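Local coordinates for reticulocyte binding protein (Streptococcus agalactiae COH1, PDB 3FAW) that probably hydrolyses the alpha-1,6 branch linkages of pullulan and related alpha-glucans as a secreted, cell-wall-anchored pullulanase, at residues D734-Y739 with K758-L763; A750-A755 with D799-D804. All blocks are in the same frame, centred on the assembly; numbering follows the deposited sequence.

Interaction 1 (D734-Y739 with K758-L763); sequences DLVIAY and KARNVL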
ATOM      1  N   ASP A 734     -29.510  13.195  -9.908  1.00 14.65           N
ATOM      2  CA  ASP A 734     -30.537  12.201  -9.581  1.00 14.75           C
ATOM      3  C   ASP A 734     -29.991  11.011  -8.787  1.00 14.57           C
ATOM      4  O   ASP A 734     -28.797  10.960  -8.470  1.00 13.60           O
ATOM      5  CB  ASP A 734     -31.232  11.726 -10.867  1.00 14.72           C
ATOM      6  CG  ASP A 734     -32.739  11.624 -10.713  1.00 16.89           C
ATOM      7  OD1 ASP A 734     -33.192  11.160  -9.645  1.00 12.11           O
ATOM      8  OD2 ASP A 734     -33.468  12.003 -11.663  1.00 13.15           O
ATOM      9  N   LEU A 735     -30.893  10.085  -8.444  1.00 14.60           N
ATOM     10  CA  LEU A 735     -30.581   8.885  -7.652  1.00 14.27           C
ATOM     11  C   LEU A 735     -30.865   7.579  -8.402  1.00 14.35           C
ATOM     12  O   LEU A 735     -30.791   6.498  -7.822  1.00 14.57           O
ATOM     13  CB  LEU A 735     -31.396   8.890  -6.353  1.00 14.03           C
ATOM     14  CG  LEU A 735     -31.120  10.020  -5.361  1.00 14.14           C
ATOM     15  CD1 LEU A 735     -32.192  10.045  -4.286  1.00 16.48           C
ATOM     16  CD2 LEU A 735     -29.740   9.872  -4.743  1.00 12.23           C
ATOM     17  N   VAL A 736     -31.201   7.680  -9.684  1.00 14.90           N
ATOM     18  CA  VAL A 736     -31.352   6.498 -10.539  1.00 15.06           C
ATOM     19  C   VAL A 736     -30.458   6.658 -11.764  1.00 15.12           C
ATOM     20  O   VAL A 736     -30.286   7.767 -12.274  1.00 16.64           O
ATOM     21  CB  VAL A 736     -32.831   6.259 -10.961  1.00 14.69           C
ATOM     22  CG1 VAL A 736     -33.449   7.526 -11.493  1.00 14.17           C
ATOM     23  CG2 VAL A 736     -32.932   5.126 -11.999  1.00 15.54           C
ATOM     24  N   ILE A 737     -29.871   5.555 -12.216  1.00 15.76           N
ATOM     25  CA  ILE A 737     -29.049   5.557 -13.424  1.00 16.06           C
ATOM     26  C   ILE A 737     -29.140   4.208 -14.137  1.00 15.66           C
ATOM     27  O   ILE A 737     -29.320   3.168 -13.505  1.00 15.04           O
ATOM     28  CB  ILE A 737     -27.559   5.911 -13.111  1.00 17.32           C
ATOM     29  CG1 ILE A 737     -26.812   6.302 -14.391  1.00 17.17           C
ATOM     30  CG2 ILE A 737     -26.846   4.755 -12.406  1.00 16.97           C
ATOM     31  CD1 ILE A 737     -25.455   6.919 -14.132  1.00 15.43           C
ATOM     32  N   ALA A 738     -29.032   4.242 -15.459  1.00 16.34           N
ATOM     33  CA  ALA A 738     -29.019   3.020 -16.265  1.00 16.42           C
ATOM     34  C   ALA A 738     -28.043   3.170 -17.421  1.00 15.79           C
ATOM     35  O   ALA A 738     -27.969   4.233 -18.035  1.00 16.48           O
ATOM     36  CB  ALA A 738     -30.412   2.705 -16.787  1.00 15.38           C
ATOM     37  N   TYR A 739     -27.297   2.107 -17.708  1.00 16.28           N
ATOM     38  CA  TYR A 739     -26.325   2.119 -18.802  1.00 17.48           C
ATOM     39  C   TYR A 739     -26.225   0.779 -19.510  1.00 16.77           C
ATOM     40  O   TYR A 739     -26.468  -0.270 -18.920  1.00 16.48           O
ATOM     41  CB  TYR A 739     -24.933   2.547 -18.319  1.00 17.39           C
ATOM     42  CG  TYR A 739     -24.466   1.900 -17.036  1.00 19.04           C
ATOM     43  CD1 TYR A 739     -23.606   0.800 -17.048  1.00 18.43           C
ATOM     44  CD2 TYR A 739     -24.863   2.409 -15.804  1.00 16.28           C
ATOM     45  CE1 TYR A 739     -23.167   0.221 -15.860  1.00 18.17           C
ATOM     46  CE2 TYR A 739     -24.439   1.839 -14.625  1.00 17.76           C
ATOM     47  CZ  TYR A 739     -23.588   0.752 -14.649  1.00 19.48           C
ATOM     48  OH  TYR A 739     -23.177   0.208 -13.452  1.00 18.05           O
ATOM     49  N   LYS A 758     -38.236   5.660  -3.718  1.00 18.36           N
ATOM     50  CA  LYS A 758     -39.529   5.376  -4.340  1.00 17.89           C
ATOM     51  C   LYS A 758     -39.277   4.654  -5.659  1.00 17.65           C
ATOM     52  O   LYS A 758     -38.179   4.729  -6.210  1.00 16.49           O
ATOM     53  CB  LYS A 758     -40.303   6.672  -4.605  1.00 18.40           C
ATOM     54  CG  LYS A 758     -39.563   7.664  -5.493  1.00 17.31           C
ATOM     55  CD  LYS A 758     -40.404   8.881  -5.814  1.00 19.19           C
ATOM     56  CE  LYS A 758     -39.614   9.872  -6.651  1.00 19.12           C
ATOM     57  NZ  LYS A 758     -40.494  10.909  -7.238  1.00 25.49           N
ATOM     58  N   ALA A 759     -40.294   3.961  -6.161  1.00 17.20           N
ATOM     59  CA  ALA A 759     -40.203   3.302  -7.461  1.00 17.03           C
ATOM     60  C   ALA A 759     -39.984   4.334  -8.568  1.00 17.52           C
ATOM     61  O   ALA A 759     -40.441   5.478  -8.456  1.00 16.80           O
ATOM     62  CB  ALA A 759     -41.459   2.488  -7.734  1.00 17.12           C
ATOM     63  N   ARG A 760     -39.264   3.933  -9.619  1.00 17.30           N
ATOM     64  CA  ARG A 760     -38.979   4.810 -10.759  1.00 17.03           C
ATOM     65  C   ARG A 760     -39.186   4.084 -12.079  1.00 17.57           C
ATOM     66  O   ARG A 760     -38.740   2.947 -12.246  1.00 19.17           O
ATOM     67  CB  ARG A 760     -37.542   5.337 -10.702  1.00 16.98           C
ATOM     68  CG  ARG A 760     -37.199   6.145  -9.457  1.00 17.02           C
ATOM     69  CD  ARG A 760     -37.917   7.489  -9.417  1.00 16.82           C
ATOM     70  NE  ARG A 760     -37.439   8.401 -10.455  1.00 16.29           N
ATOM     71  CZ  ARG A 760     -36.340   9.150 -10.369  1.00 16.19           C
ATOM     72  NH1 ARG A 760     -35.568   9.108  -9.291  1.00 18.95           N
ATOM     73  NH2 ARG A 760     -36.001   9.948 -11.372  1.00 15.54           N
ATOM     74  N   ASN A 761     -39.866   4.750 -13.009  1.00 18.26           N
ATOM     75  CA  ASN A 761     -40.002   4.269 -14.383  1.00 18.42           C
ATOM     76  C   ASN A 761     -38.820   4.763 -15.206  1.00 17.76           C
ATOM     77  O   ASN A 761     -38.597   5.970 -15.301  1.00 17.70           O
ATOM     78  CB  ASN A 761     -41.318   4.762 -15.001  1.00 18.73           C
ATOM     79  CG  ASN A 761     -41.486   4.343 -16.462  1.00 20.11           C
ATOM     80  OD1 ASN A 761     -40.841   4.893 -17.356  1.00 23.54           O
ATOM     81  ND2 ASN A 761     -42.378   3.392 -16.707  1.00 18.47           N
ATOM     82  N   VAL A 762     -38.064   3.831 -15.783  1.00 17.60           N
ATOM     83  CA  VAL A 762     -36.944   4.163 -16.667  1.00 16.98           C
ATOM     84  C   VAL A 762     -37.373   4.029 -18.129  1.00 17.30           C
ATOM     85  O   VAL A 762     -37.718   2.938 -18.584  1.00 17.49           O
ATOM     86  CB  VAL A 762     -35.730   3.248 -16.403  1.00 17.14           C
ATOM     87  CG1 VAL A 762     -34.601   3.553 -17.379  1.00 16.77           C
ATOM     88  CG2 VAL A 762     -35.242   3.410 -14.968  1.00 17.96           C
ATOM     89  N   LEU A 763     -37.341   5.143 -18.861  1.00 17.35           N
ATOM     90  CA  LEU A 763     -37.745   5.167 -20.269  1.00 17.03           C
ATOM     91  C   LEU A 763     -36.670   4.547 -21.174  1.00 16.04           C
ATOM     92  O   LEU A 763     -35.485   4.846 -21.037  1.00 15.50           O
ATOM     93  CB  LEU A 763     -38.038   6.610 -20.698  1.00 16.37           C
ATOM     94  CG  LEU A 763     -38.519   6.878 -22.126  1.00 17.65           C
ATOM     95  CD1 LEU A 763     -39.784   6.090 -22.468  1.00 16.38           C
ATOM     96  CD2 LEU A 763     -38.756   8.368 -22.305  1.00 19.71           C
TER

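Interaction 2 (A750-A755 with D799-D804); sequences AVFVNA and DSLLID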
ATOM      1  N   ALA A 750     -27.424  -4.578 -20.093  1.00 17.94           N
ATOM      2  CA  ALA A 750     -27.925  -3.297 -19.573  1.00 18.10           C
ATOM      3  C   ALA A 750     -28.073  -3.348 -18.056  1.00 17.62           C
ATOM      4  O   ALA A 750     -28.721  -4.252 -17.528  1.00 17.55           O
ATOM      5  CB  ALA A 750     -29.260  -2.947 -20.215  1.00 17.42           C
ATOM      6  N   VAL A 751     -27.480  -2.369 -17.372  1.00 17.64           N
ATOM      7  CA  VAL A 751     -27.508  -2.281 -15.908  1.00 16.63           C
ATOM      8  C   VAL A 751     -28.387  -1.112 -15.456  1.00 17.24           C
ATOM      9  O   VAL A 751     -28.196   0.019 -15.902  1.00 14.79           O
ATOM     10  CB  VAL A 751     -26.087  -2.059 -15.327  1.00 17.72           C
ATOM     11  CG1 VAL A 751     -26.116  -2.126 -13.794  1.00 17.12           C
ATOM     12  CG2 VAL A 751     -25.101  -3.075 -15.896  1.00 15.46           C
ATOM     13  N   PHE A 752     -29.340  -1.400 -14.570  1.00 17.67           N
ATOM     14  CA  PHE A 752     -30.244  -0.394 -14.010  1.00 17.47           C
ATOM     15  C   PHE A 752     -30.067  -0.331 -12.497  1.00 17.82           C
ATOM     16  O   PHE A 752     -30.146  -1.360 -11.828  1.00 16.93           O
ATOM     17  CB  PHE A 752     -31.700  -0.752 -14.316  1.00 16.96           C
ATOM     18  CG  PHE A 752     -32.005  -0.895 -15.785  1.00 16.50           C
ATOM     19  CD1 PHE A 752     -32.534   0.168 -16.504  1.00 16.08           C
ATOM     20  CD2 PHE A 752     -31.784  -2.098 -16.441  1.00 14.16           C
ATOM     21  CE1 PHE A 752     -32.823   0.038 -17.852  1.00 12.91           C
ATOM     22  CE2 PHE A 752     -32.068  -2.235 -17.786  1.00 12.73           C
ATOM     23  CZ  PHE A 752     -32.590  -1.165 -18.493  1.00 14.20           C
ATOM     24  N   VAL A 753     -29.828   0.866 -11.962  1.00 18.27           N
ATOM     25  CA  VAL A 753     -29.708   1.068 -10.509  1.00 17.51           C
ATOM     26  C   VAL A 753     -30.657   2.168 -10.038  1.00 17.69           C
ATOM     27  O   VAL A 753     -30.395   3.355 -10.257  1.00 18.67           O
ATOM     28  CB  VAL A 753     -28.264   1.452 -10.101  1.00 17.15           C
ATOM     29  CG1 VAL A 753     -28.194   1.797  -8.616  1.00 15.65           C
ATOM     30  CG2 VAL A 753     -27.290   0.321 -10.433  1.00 16.03           C
ATOM     31  N   ASN A 754     -31.765   1.771  -9.415  1.00 15.88           N
ATOM     32  CA  ASN A 754     -32.644   2.717  -8.737  1.00 15.44           C
ATOM     33  C   ASN A 754     -32.228   2.846  -7.271  1.00 16.23           C
ATOM     34  O   ASN A 754     -32.598   2.017  -6.438  1.00 16.43           O
ATOM     35  CB  ASN A 754     -34.116   2.298  -8.835  1.00 14.14           C
ATOM     36  CG  ASN A 754     -35.066   3.336  -8.232  1.00 15.67           C
ATOM     37  OD1 ASN A 754     -34.659   4.453  -7.911  1.00 14.67           O
ATOM     38  ND2 ASN A 754     -36.336   2.967  -8.082  1.00 15.07           N
ATOM     39  N   ALA A 755     -31.457   3.887  -6.971  1.00 15.25           N
ATOM     40  CA  ALA A 755     -31.045   4.180  -5.600  1.00 17.03           C
ATOM     41  C   ALA A 755     -32.031   5.116  -4.893  1.00 16.83           C
ATOM     42  O   ALA A 755     -31.768   5.562  -3.776  1.00 16.56           O
ATOM     43  CB  ALA A 755     -29.637   4.785  -5.585  1.00 17.04           C
ATOM     44  N   ASP A 799     -42.564   0.541 -23.494  1.00 15.66           N
ATOM     45  CA  ASP A 799     -41.221   1.017 -23.865  1.00 15.73           C
ATOM     46  C   ASP A 799     -40.458   1.554 -22.645  1.00 15.41           C
ATOM     47  O   ASP A 799     -39.687   2.511 -22.743  1.00 15.08           O
ATOM     48  CB  ASP A 799     -41.302   2.068 -24.987  1.00 15.88           C
ATOM     49  CG  ASP A 799     -41.929   3.383 -24.533  1.00 18.34           C
ATOM     50  OD1 ASP A 799     -42.417   3.459 -23.386  1.00 18.55           O
ATOM     51  OD2 ASP A 799     -41.926   4.350 -25.327  1.00 18.76           O
ATOM     52  N   SER A 800     -40.680   0.926 -21.494  1.00 15.22           N
ATOM     53  CA  SER A 800     -40.020   1.333 -20.262  1.00 14.56           C
ATOM     54  C   SER A 800     -39.958   0.189 -19.262  1.00 15.52           C
ATOM     55  O   SER A 800     -40.548  -0.877 -19.474  1.00 15.61           O
ATOM     56  CB  SER A 800     -40.725   2.554 -19.649  1.00 14.51           C
ATOM     57  OG  SER A 800     -42.104   2.311 -19.415  1.00 10.99           O
ATOM     58  N   LEU A 801     -39.205   0.422 -18.191  1.00 16.80           N
ATOM     59  CA  LEU A 801     -39.084  -0.500 -17.064  1.00 17.59           C
ATOM     60  C   LEU A 801     -39.530   0.214 -15.792  1.00 16.99           C
ATOM     61  O   LEU A 801     -39.133   1.351 -15.554  1.00 17.19           O
ATOM     62  CB  LEU A 801     -37.627  -0.949 -16.904  1.00 17.95           C
ATOM     63  CG  LEU A 801     -37.179  -2.207 -17.653  1.00 20.84           C
ATOM     64  CD1 LEU A 801     -37.568  -2.166 -19.121  1.00 22.87           C
ATOM     65  CD2 LEU A 801     -35.679  -2.387 -17.495  1.00 19.76           C
ATOM     66  N   LEU A 802     -40.360  -0.447 -14.990  1.00 16.99           N
ATOM     67  CA  LEU A 802     -40.732   0.054 -13.671  1.00 17.11           C
ATOM     68  C   LEU A 802     -39.910  -0.689 -12.626  1.00 18.10           C
ATOM     69  O   LEU A 802     -40.052  -1.905 -12.467  1.00 19.53           O
ATOM     70  CB  LEU A 802     -42.228  -0.145 -13.411  1.00 16.47           C
ATOM     71  CG  LEU A 802     -42.770   0.293 -12.045  1.00 15.91           C
ATOM     72  CD1 LEU A 802     -42.453   1.764 -11.765  1.00 17.18           C
ATOM     73  CD2 LEU A 802     -44.272   0.046 -11.976  1.00 16.01           C
ATOM     74  N   ILE A 803     -39.058   0.044 -11.915  1.00 18.33           N
ATOM     75  CA  ILE A 803     -38.112  -0.560 -10.982  1.00 18.05           C
ATOM     76  C   ILE A 803     -38.407  -0.148  -9.543  1.00 17.59           C
ATOM     77  O   ILE A 803     -38.600   1.035  -9.253  1.00 15.49           O
ATOM     78  CB  ILE A 803     -36.656  -0.190 -11.343  1.00 18.58           C
ATOM     79  CG1 ILE A 803     -36.345  -0.624 -12.780  1.00 18.24           C
ATOM     80  CG2 ILE A 803     -35.676  -0.841 -10.358  1.00 16.02           C
ATOM     81  CD1 ILE A 803     -34.956  -0.259 -13.238  1.00 20.40           C
ATOM     82  N   ASP A 804     -38.438  -1.140  -8.652  1.00 17.81           N
ATOM     83  CA  ASP A 804     -38.668  -0.922  -7.220  1.00 18.43           C
ATOM     84  C   ASP A 804     -37.580  -0.041  -6.597  1.00 17.66           C
ATOM     85  O   ASP A 804     -36.460   0.012  -7.100  1.00 19.03           O
ATOM     86  CB  ASP A 804     -38.688  -2.265  -6.471  1.00 19.58           C
ATOM     87  CG  ASP A 804     -40.032  -2.983  -6.550  1.00 22.14           C
ATOM     88  OD1 ASP A 804     -40.820  -2.740  -7.491  1.00 16.73           O
ATOM     89  OD2 ASP A 804     -40.286  -3.817  -5.654  1.00 24.71           O
TER

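Interaction 1 (D734-Y739 with K758-L763)
Arg-760 grips the carboxylate of Asp-734 end-on, one nitrogen to each oxygen, in a salt bridge just before strand 736-742, at the edge of the interface between the sheets of the C-terminal beta-sandwich. NH1 donates to OD1 of Asp-734 at 3.2 Å and NH2 to OD2 of Asp-734 at 3.3 Å, both nearly straight. The oxygens lie almost in the guanidinium plane but are met out of their own, on the syn side, the groups being twisted 31° apart. With its anti lone pair OD1 of Asp-734 also accepts N of Leu-735 (2.8 Å), helping to fix the carboxylate's rotation. NH1 also bridges to Asp-756 and NH2 to Asp-729, so three carboxylates gather round the buried guanidinium and probably favour its charged form. Bends at chi2 and chi3, both near -69°, carry the guanidinium up to Asp-734. CG1 of Val-736 sits over one of its faces, toward the rim, 3.4 Å from NH1 of Arg-760. Further along, the axes of strands 736-739 and 760-763 approach to 9.0 Å at 31°, with aliphatic side chains between. CG2 of Val-736 meets CG2 of Val-762 at 4.1 Å, and CB of Ala-738 lies 4.3 Å from CG1 of Val-762.

Interaction 2 (A750-A755 with D799-D804)
The side-chain nitrogen of Asn-754 reaches two successive backbone carbonyls at the end of strand 800-803. Its ND2 donates to O of Ile-803 at 3.2 Å, bent to 137° at the hydrogen, and makes a weaker, more bent bond to O of Asp-804 at 3.1 Å. The donor stands above the carbonyl plane of Ile-803, well off its lone pairs. ND2 also bonds to O of Lys-758, while OD1 accepts the backbone N of Asp-756; amide nitrogen and oxygen are thus both satisfied in this buried place, and the amide's orientation is fixed. With CG anti to the backbone N (chi1 -175°), the amide extends toward strand 800-803 in the other sheet of the C-terminal beta-sandwich.

Beside this polar end the contact is apolar. CG2 of Ile-803 packs on CB of Asn-754 at 3.8 Å, and the other branch of the isoleucine brings CD1 to 3.5 Å from CB of Phe-752. Leu-801 supplies a CH-pi contact: its CD2 lies over one face of the Phe-752 ring, 3.7 Å from the centroid and closest to CZ of that ring, with the two side chains crossing at about a right angle.

Strand 748-754 lies between strands 736-742 and 807-813, and Ile-811 of the latter touches both Phe-752 and Leu-801. The other side of strand 748-754 turns Val-753 onto helix 590-609, whereas strand 800-803 pairs with 760-763 in the second sheet.

How the interactions relate
Interactions 1 and 2 are adjoining parts of one interface, their centres about 5 Å apart. Each joins the same two sheets: strands 736-742 and 748-754 are neighbours in one, strands 760-763 and 800-803 in the other. Backbone bonds knit them within each sheet, probably from N of Val-751 to O of Tyr-739 (2.8 Å) and from N of Val-762 to O of Leu-801 (2.7 Å). Side chains meet between them too: CB of Ala-738 lies 3.3 Å from CD1 of Phe-752, and Val-762 touches both Phe-752 and Ile-803. The segments alternate along the chain. Together they form part of the C-terminal domain's core, each contact centred about 37 Å from the chain's centre.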